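Local coordinates for NOL1/NOP2/sun family protein (Enterococcus faecium, PDB 3M4X) that probably methylates a cytosine base of ribosomal RNA, using S-adenosylmethionine as methyl donor, at residues A[345-349]-A[350-354]; A[148-152]-A[153-157]. All coordinates share one frame; numbering follows the deposited sequence.

Interaction 1 (A[345-349]-A[350-354]); sequences LLVFN and DHLWE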
loop_
_atom_site.group_PDB
_atom_site.type_symbol
_atom_site.label_atom_id
_atom_site.label_comp_id
_atom_site.label_asym_id
_atom_site.label_seq_id
_atom_site.Cartn_x
_atom_site.Cartn_y
_atom_site.Cartn_z
ATOM N N LEU A 345 -23.295 1.911 6.361
ATOM C CA LEU A 345 -23.080 0.778 7.253
ATOM C C LEU A 345 -23.722 -0.495 6.709
ATOM O O LEU A 345 -24.937 -0.569 6.550
ATOM C CB LEU A 345 -23.594 1.085 8.665
ATOM C CG LEU A 345 -22.989 2.317 9.339
ATOM C CD1 LEU A 345 -23.795 2.707 10.560
ATOM C CD2 LEU A 345 -21.537 2.073 9.703
ATOM N N LEU A 346 -22.893 -1.494 6.422
ATOM C CA LEU A 346 -23.380 -2.765 5.907
ATOM C C LEU A 346 -22.914 -3.911 6.792
ATOM O O LEU A 346 -21.880 -3.815 7.455
ATOM C CB LEU A 346 -22.888 -2.990 4.480
ATOM C CG LEU A 346 -22.910 -1.808 3.507
ATOM C CD1 LEU A 346 -22.506 -2.278 2.121
ATOM C CD2 LEU A 346 -24.266 -1.127 3.451
ATOM N N VAL A 347 -23.678 -4.996 6.797
ATOM C CA VAL A 347 -23.298 -6.186 7.542
ATOM C C VAL A 347 -23.181 -7.402 6.614
ATOM O O VAL A 347 -24.052 -7.638 5.778
ATOM C CB VAL A 347 -24.307 -6.490 8.672
ATOM C CG1 VAL A 347 -23.801 -7.626 9.549
ATOM C CG2 VAL A 347 -24.564 -5.240 9.516
ATOM N N PHE A 348 -22.085 -8.144 6.744
ATOM C CA PHE A 348 -21.934 -9.440 6.091
ATOM C C PHE A 348 -21.348 -10.383 7.131
ATOM O O PHE A 348 -20.318 -10.071 7.726
ATOM C CB PHE A 348 -20.972 -9.365 4.896
ATOM C CG PHE A 348 -21.086 -8.102 4.085
ATOM C CD1 PHE A 348 -20.020 -7.218 4.008
ATOM C CD2 PHE A 348 -22.244 -7.807 3.384
ATOM C CE1 PHE A 348 -20.108 -6.053 3.254
ATOM C CE2 PHE A 348 -22.343 -6.642 2.630
ATOM C CZ PHE A 348 -21.274 -5.764 2.566
ATOM N N ASN A 349 -21.992 -11.524 7.366
ATOM C CA ASN A 349 -21.493 -12.476 8.362
ATOM C C ASN A 349 -21.361 -11.877 9.760
ATOM O O ASN A 349 -20.473 -12.273 10.525
ATOM C CB ASN A 349 -20.132 -13.038 7.940
ATOM C CG ASN A 349 -20.251 -14.208 6.992
ATOM O OD1 ASN A 349 -21.349 -14.694 6.724
ATOM N ND2 ASN A 349 -19.116 -14.673 6.483
ATOM N N ASP A 350 -22.230 -10.921 10.079
ATOM C CA ASP A 350 -22.227 -10.253 11.381
ATOM C C ASP A 350 -21.062 -9.275 11.538
ATOM O O ASP A 350 -20.866 -8.685 12.604
ATOM C CB ASP A 350 -22.217 -11.272 12.523
ATOM C CG ASP A 350 -23.322 -12.290 12.399
ATOM O OD1 ASP A 350 -22.993 -13.473 12.159
ATOM O OD2 ASP A 350 -24.509 -11.907 12.532
ATOM N N HIS A 351 -20.289 -9.121 10.471
ATOM C CA HIS A 351 -19.253 -8.110 10.414
ATOM C C HIS A 351 -19.885 -6.783 9.997
ATOM O O HIS A 351 -20.504 -6.693 8.933
ATOM C CB HIS A 351 -18.171 -8.499 9.399
ATOM C CG HIS A 351 -17.497 -9.807 9.684
ATOM N ND1 HIS A 351 -17.040 -10.157 10.935
ATOM C CD2 HIS A 351 -17.177 -10.842 8.867
ATOM C CE1 HIS A 351 -16.477 -11.352 10.882
ATOM N NE2 HIS A 351 -16.548 -11.789 9.635
ATOM N N LEU A 352 -19.725 -5.758 10.832
ATOM C CA LEU A 352 -20.183 -4.415 10.495
ATOM C C LEU A 352 -19.086 -3.650 9.746
ATOM O O LEU A 352 -17.949 -3.567 10.206
ATOM C CB LEU A 352 -20.585 -3.664 11.763
ATOM C CG LEU A 352 -21.209 -2.281 11.610
ATOM C CD1 LEU A 352 -22.491 -2.368 10.789
ATOM C CD2 LEU A 352 -21.496 -1.688 12.985
ATOM N N TRP A 353 -19.431 -3.095 8.590
ATOM C CA TRP A 353 -18.466 -2.393 7.762
ATOM C C TRP A 353 -18.950 -0.998 7.496
ATOM O O TRP A 353 -20.147 -0.757 7.364
ATOM C CB TRP A 353 -18.299 -3.094 6.410
ATOM C CG TRP A 353 -17.591 -4.386 6.483
ATOM C CD1 TRP A 353 -18.149 -5.621 6.645
ATOM C CD2 TRP A 353 -16.183 -4.589 6.377
ATOM N NE1 TRP A 353 -17.166 -6.582 6.657
ATOM C CE2 TRP A 353 -15.947 -5.970 6.502
ATOM C CE3 TRP A 353 -15.089 -3.737 6.203
ATOM C CZ2 TRP A 353 -14.673 -6.515 6.451
ATOM C CZ3 TRP A 353 -13.827 -4.281 6.154
ATOM C CH2 TRP A 353 -13.628 -5.653 6.279
ATOM N N GLU A 354 -18.014 -0.072 7.381
ATOM C CA GLU A 354 -18.362 1.272 6.969
ATOM C C GLU A 354 -17.694 1.463 5.632
ATOM O O GLU A 354 -16.465 1.438 5.543
ATOM C CB GLU A 354 -17.858 2.301 7.980
ATOM C CG GLU A 354 -18.080 3.744 7.556
ATOM C CD GLU A 354 -17.573 4.724 8.585
ATOM O OE1 GLU A 354 -17.405 4.321 9.754
ATOM O OE2 GLU A 354 -17.335 5.893 8.226
#
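Phe348 and Trp353 meet on one face of a tight beta hairpin, strands 344-348 and 351-355 joined by a type I' turn from Phe348 to His351. Starting at CB, the tryptophan first passes Leu346 O, 3.8 Å from Trp353 CB; the same oxygen takes the backbone hydrogen bond of Trp353 N. Next out, Trp353 CD1 lies 3.6 Å from Phe348 CD1, and Trp353 NE1 is 3.9 Å from the same ring carbon. The Phe348 ring and the five-membered ring of Trp353 are inclined by 36°, neither a stack nor an edge-to-face pair. Beyond these strands the indole meets His373, Arg369 and Thr370. The other face carries Leu345, Val347, Leu352 and Glu354. With Val347 CG1 anti to the backbone N (chi1 -173°), this branch lies 3.6 Å from Asp350 CA in the turn, and Val347 CG2 meets Leu352 CD1 at 3.8 Å. Trp330 of helix 324-336 covers both Leu345 and Leu352. The carboxylate of Glu354 turns to Tyr339 and to the backbone N atoms of Thr342 and Gly343. At the turn, the backbone N-H of His351 goes to Phe348 O and ND1 is hydrogen-bonded to Asp376 OD1; Asn349 O stands over the imidazole centre, 3.8 Å above its plane.

Interaction 2 (A[148-152]-A[153-157]); sequences ENIER and WGVSN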
loop_
_atom_site.group_PDB
_atom_site.type_symbol
_atom_site.label_atom_id
_atom_site.label_comp_id
_atom_site.label_asym_id
_atom_site.label_seq_id
_atom_site.Cartn_x
_atom_site.Cartn_y
_atom_site.Cartn_z
ATOM N N GLU A 148 -4.364 -7.381 5.478
ATOM C CA GLU A 148 -3.906 -7.210 6.855
ATOM C C GLU A 148 -2.988 -6.004 7.047
ATOM O O GLU A 148 -3.027 -5.360 8.099
ATOM C CB GLU A 148 -3.304 -8.506 7.400
ATOM C CG GLU A 148 -4.395 -9.545 7.656
ATOM C CD GLU A 148 -3.864 -10.929 7.969
ATOM O OE1 GLU A 148 -2.655 -11.053 8.265
ATOM O OE2 GLU A 148 -4.664 -11.892 7.926
ATOM N N ASN A 149 -2.200 -5.663 6.028
ATOM C CA ASN A 149 -1.358 -4.462 6.104
ATOM C C ASN A 149 -2.169 -3.160 6.021
ATOM O O ASN A 149 -1.856 -2.185 6.699
ATOM C CB ASN A 149 -0.257 -4.474 5.035
ATOM C CG ASN A 149 0.962 -5.301 5.445
ATOM O OD1 ASN A 149 1.541 -5.110 6.524
ATOM N ND2 ASN A 149 1.378 -6.205 4.563
ATOM N N ILE A 150 -3.199 -3.141 5.178
ATOM C CA ILE A 150 -4.083 -1.971 5.052
ATOM C C ILE A 150 -4.730 -1.679 6.418
ATOM O O ILE A 150 -4.689 -0.562 6.926
ATOM C CB ILE A 150 -5.166 -2.187 3.931
ATOM C CG1 ILE A 150 -4.745 -1.536 2.616
ATOM C CG2 ILE A 150 -6.478 -1.533 4.288
ATOM C CD1 ILE A 150 -3.412 -1.946 2.103
ATOM N N GLU A 151 -5.294 -2.712 7.023
ATOM C CA GLU A 151 -5.857 -2.598 8.355
ATOM C C GLU A 151 -4.832 -2.122 9.393
ATOM O O GLU A 151 -5.126 -1.262 10.221
ATOM C CB GLU A 151 -6.441 -3.946 8.763
ATOM C CG GLU A 151 -7.021 -3.975 10.148
ATOM C CD GLU A 151 -7.376 -5.373 10.566
ATOM O OE1 GLU A 151 -6.462 -6.126 10.942
ATOM O OE2 GLU A 151 -8.569 -5.726 10.511
ATOM N N ARG A 152 -3.621 -2.663 9.341
ATOM C CA ARG A 152 -2.601 -2.298 10.322
ATOM C C ARG A 152 -2.258 -0.817 10.211
ATOM O O ARG A 152 -2.065 -0.119 11.225
ATOM C CB ARG A 152 -1.352 -3.174 10.172
ATOM C CG ARG A 152 -0.203 -2.845 11.144
ATOM C CD ARG A 152 0.952 -3.874 11.031
ATOM N NE ARG A 152 1.515 -3.877 9.686
ATOM C CZ ARG A 152 2.542 -3.118 9.296
ATOM N NH1 ARG A 152 3.147 -2.298 10.158
ATOM N NH2 ARG A 152 2.965 -3.180 8.039
ATOM N N TRP A 153 -2.231 -0.360 8.964
ATOM C CA TRP A 153 -1.824 0.979 8.581
ATOM C C TRP A 153 -2.913 1.958 8.946
ATOM O O TRP A 153 -2.695 3.167 8.930
ATOM C CB TRP A 153 -1.561 1.015 7.060
ATOM C CG TRP A 153 -0.739 2.181 6.564
ATOM C CD1 TRP A 153 -1.118 3.118 5.643
ATOM C CD2 TRP A 153 0.611 2.512 6.943
ATOM N NE1 TRP A 153 -0.095 4.020 5.438
ATOM C CE2 TRP A 153 0.975 3.670 6.224
ATOM C CE3 TRP A 153 1.539 1.947 7.830
ATOM C CZ2 TRP A 153 2.226 4.273 6.359
ATOM C CZ3 TRP A 153 2.789 2.560 7.972
ATOM C CH2 TRP A 153 3.117 3.705 7.237
ATOM N N GLY A 154 -4.095 1.434 9.270
ATOM C CA GLY A 154 -5.196 2.277 9.705
ATOM C C GLY A 154 -5.994 2.936 8.592
ATOM O O GLY A 154 -6.597 3.990 8.787
ATOM N N VAL A 155 -6.026 2.307 7.425
ATOM C CA VAL A 155 -6.727 2.881 6.271
ATOM C C VAL A 155 -8.208 2.593 6.378
ATOM O O VAL A 155 -8.613 1.443 6.515
ATOM C CB VAL A 155 -6.205 2.276 4.963
ATOM C CG1 VAL A 155 -6.927 2.889 3.736
ATOM C CG2 VAL A 155 -4.698 2.455 4.882
ATOM N N SER A 156 -9.017 3.639 6.303
ATOM C CA SER A 156 -10.454 3.490 6.486
ATOM C C SER A 156 -11.260 3.597 5.195
ATOM O O SER A 156 -12.440 3.302 5.199
ATOM C CB SER A 156 -10.963 4.513 7.503
ATOM O OG SER A 156 -10.591 5.823 7.115
ATOM N N ASN A 157 -10.628 4.000 4.091
ATOM C CA ASN A 157 -11.354 4.230 2.838
ATOM C C ASN A 157 -10.944 3.289 1.688
ATOM O O ASN A 157 -11.059 3.644 0.512
ATOM C CB ASN A 157 -11.202 5.691 2.387
ATOM C CG ASN A 157 -9.762 6.050 2.054
ATOM O OD1 ASN A 157 -8.831 5.377 2.499
ATOM N ND2 ASN A 157 -9.571 7.113 1.269
#
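Ile150 and Val155 touch where helix 140-153 ends, and Ile150 O accepts from Val155 N and, weakly, from Trp153 N. The bond from Val155 N to Ile150 O is 3.2 Å long and nearly straight, 174° at the hydrogen, and Val155 CG2 rests 3.6 Å from that oxygen. Ile150 CG2 also packs on Val155 CB at 3.9 Å. Trp153 N makes a helical i to i-4 bond to Asn149 O at 2.9 Å. Gly154 N bonds to Glu151 O at 3.0 Å. On the flank of the last turn, Arg152 bends at chi3 (61°) and brings NH2 to Asn149 OD1, 2.8 Å away, the oxygen lying in the guanidinium plane; NE makes a second, weak bond to it. Further out, Arg152 NH1 is held by the carbonyls of His82 and Glu87, and Lys46 takes Arg152 O, so the end of the helix is tied to the N-terminal part of the chain. Glu151 reaches the other way, in a salt bridge to Arg369. Positive phi at Gly154 (82°), with the 6→1 bond from Val155 N to Ile150 O and the 5→2 bond from Gly154 N to Glu151 O, makes this a Schellman motif, here leading from helix 140-153 into strand 158-161 of the Rossmann-like methyltransferase fold.

From the N terminus, the chain first reaches interaction 2, where helix 140-153 stops and the following loop turns toward strand 158-161 of the large mixed sheet. Nearly two hundred residues later, after helix 324-336, interaction 1 closes the hairpin of strands 344-348 and 351-355. The two are in series, neither nested nor crossed: each is a local turn, one in the methyltransferase part of the chain, the other in the first C-terminal domain of the RsmF family. The centres of interactions 1 and 2 are about 17 Å apart. The nearest atoms of interactions 1 and 2 are about 4 Å apart, without touching. Strand 367-370 bridges them: it pairs with strand 158-161, and its Arg369 reaches both Glu151 and Trp353.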